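Local coordinates for protein 4'-phospho-dehydrooxetanocin synthase (Bacillus megaterium, PDB 5UL3) that uses cobalamin, a [4Fe-4S] cluster and S-adenosylmethionine to contract the sugar ring of dAMP into an oxetane aldehyde during oxetanocin A biosynthesis, at residues 240-245 and 279-284. Residues are numbered along the deposited sequence; the frame is centred on the assembly and turned at random.
Sequences EGEYTL and ETVNFK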
# COMPACT_ATOMS: atom_id res chain seq x y z
N GLU A 240 -6.62 -6.62 -12.51
CA GLU A 240 -5.63 -5.68 -13.05
C GLU A 240 -6.25 -4.86 -14.18
O GLU A 240 -7.10 -5.33 -14.94
CB GLU A 240 -4.40 -6.43 -13.58
CG GLU A 240 -3.53 -7.05 -12.47
CD GLU A 240 -2.55 -8.07 -13.02
OE1 GLU A 240 -3.01 -8.99 -13.72
OE2 GLU A 240 -1.34 -7.94 -12.75
N GLY A 241 -5.77 -3.62 -14.33
CA GLY A 241 -6.34 -2.72 -15.31
C GLY A 241 -5.66 -2.64 -16.67
O GLY A 241 -6.27 -2.14 -17.62
N GLU A 242 -4.42 -3.13 -16.78
CA GLU A 242 -3.62 -2.90 -17.98
C GLU A 242 -4.28 -3.46 -19.23
O GLU A 242 -4.50 -2.76 -20.22
CB GLU A 242 -2.22 -3.51 -17.80
CG GLU A 242 -1.31 -2.76 -16.84
CD GLU A 242 -1.46 -3.14 -15.36
OE1 GLU A 242 -2.46 -3.79 -14.96
OE2 GLU A 242 -0.57 -2.75 -14.57
N TYR A 243 -4.57 -4.76 -19.23
CA TYR A 243 -5.16 -5.37 -20.41
C TYR A 243 -6.61 -4.95 -20.60
O TYR A 243 -7.09 -4.90 -21.74
CB TYR A 243 -5.09 -6.89 -20.32
CG TYR A 243 -3.70 -7.46 -20.34
CD1 TYR A 243 -2.61 -6.69 -20.69
CD2 TYR A 243 -3.48 -8.80 -20.01
CE1 TYR A 243 -1.33 -7.21 -20.70
CE2 TYR A 243 -2.21 -9.33 -20.01
CZ TYR A 243 -1.15 -8.54 -20.35
OH TYR A 243 0.12 -9.08 -20.37
N THR A 244 -7.31 -4.64 -19.51
CA THR A 244 -8.64 -4.07 -19.60
C THR A 244 -8.62 -2.78 -20.43
O THR A 244 -9.41 -2.61 -21.36
CB THR A 244 -9.19 -3.81 -18.20
OG1 THR A 244 -9.49 -5.06 -17.56
CG2 THR A 244 -10.46 -2.95 -18.24
N LEU A 245 -7.69 -1.87 -20.10
CA LEU A 245 -7.64 -0.61 -20.83
C LEU A 245 -7.19 -0.83 -22.27
O LEU A 245 -7.75 -0.24 -23.20
CB LEU A 245 -6.74 0.40 -20.11
CG LEU A 245 -7.30 0.94 -18.79
CD1 LEU A 245 -6.24 1.76 -18.05
CD2 LEU A 245 -8.51 1.81 -19.07
N GLU A 279 -7.02 -12.16 -18.05
CA GLU A 279 -5.73 -12.81 -18.21
C GLU A 279 -4.72 -12.07 -17.33
O GLU A 279 -4.55 -10.85 -17.47
CB GLU A 279 -5.31 -12.79 -19.68
CG GLU A 279 -3.88 -13.23 -19.95
CD GLU A 279 -3.39 -12.80 -21.33
OE1 GLU A 279 -4.21 -12.32 -22.15
OE2 GLU A 279 -2.18 -12.92 -21.59
N THR A 280 -4.07 -12.79 -16.43
CA THR A 280 -3.12 -12.13 -15.53
C THR A 280 -2.01 -11.44 -16.32
O THR A 280 -1.46 -11.98 -17.28
CB THR A 280 -2.55 -13.14 -14.54
OG1 THR A 280 -3.63 -13.64 -13.74
CG2 THR A 280 -1.53 -12.45 -13.63
N VAL A 281 -1.69 -10.21 -15.91
CA VAL A 281 -0.76 -9.39 -16.68
C VAL A 281 0.65 -9.97 -16.62
O VAL A 281 1.11 -10.46 -15.58
CB VAL A 281 -0.79 -7.94 -16.16
CG1 VAL A 281 0.35 -7.10 -16.78
CG2 VAL A 281 -2.14 -7.30 -16.51
N ASN A 282 1.36 -9.92 -17.75
CA ASN A 282 2.77 -10.31 -17.79
C ASN A 282 3.59 -9.18 -17.16
O ASN A 282 4.24 -8.38 -17.84
CB ASN A 282 3.18 -10.61 -19.23
CG ASN A 282 4.62 -11.02 -19.34
OD1 ASN A 282 5.27 -11.33 -18.34
ND2 ASN A 282 5.14 -11.04 -20.57
N PHE A 283 3.52 -9.11 -15.82
CA PHE A 283 4.12 -8.00 -15.07
C PHE A 283 5.62 -7.94 -15.27
O PHE A 283 6.18 -6.84 -15.39
CB PHE A 283 3.78 -8.17 -13.58
CG PHE A 283 4.21 -7.02 -12.71
CD1 PHE A 283 3.64 -5.76 -12.86
CD2 PHE A 283 5.14 -7.21 -11.70
CE1 PHE A 283 4.02 -4.69 -12.03
CE2 PHE A 283 5.53 -6.17 -10.88
CZ PHE A 283 4.96 -4.90 -11.04
N LYS A 284 6.28 -9.10 -15.35
CA LYS A 284 7.72 -9.25 -15.46
C LYS A 284 8.34 -8.23 -16.40
O LYS A 284 9.36 -7.61 -16.08
CB LYS A 284 8.09 -10.65 -15.94
CG LYS A 284 9.56 -10.80 -16.24
CD LYS A 284 10.01 -12.26 -16.14
CE LYS A 284 11.53 -12.37 -16.13
NZ LYS A 284 11.98 -13.76 -15.83
O HOH W 1 0.61 -9.60 -12.94
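Glu-240 reaches across to the backbone of Val-281. Glu-240 CB lies 3.8 Å from Val-281 CG2. CG carries the chain onward, nearly straight beyond it (chi2 165°), and brings the carboxylate alongside the valine. Glu-240 CD then rests 3.6 Å from Val-281 CB. At the tip, Glu-240 OE1 accepts the N-H of Val-281, with OE1 2.8 Å from Val-281 N. The bond is nearly straight, at 170°, and comes to the syn side of the carboxylate, tilted somewhat out of its plane. OE2 takes a hydrogen from a water, which gives its other one to Val-281 O. The carboxylate thus holds both polar backbone atoms of this residue, one directly and one through water.

Tyr-243 grips the next peptide. Tyr-243 OH accepts the N-H of Asn-282, 3.0 Å from Asn-282 N, and also bonds Glu-286. Val-281 CG2 sits over the centre of one ring face, 3.9 Å from the centroid of the Tyr-243 ring, as a CH-pi contact. This methyl is therefore packed between the tyrosine ring and the glutamate carboxylate. Arg-246 makes a cation-pi contact with the same ring.

The contact ties the start of helix 242-252, in the cobalamin-binding region, to the loop before helix 283-286. Glu-240 OE2 also pairs with Arg-311 and Arg-331, and Glu-242 bonds both Arg-311 and cobalamin. These arginines probably favour the ionised form of Glu-240. Consecutive amides of the loop are bound to Glu-240 and Tyr-243, and with the water bridge these bonds probably hold this part of the loop in place beside the cobalamin pocket.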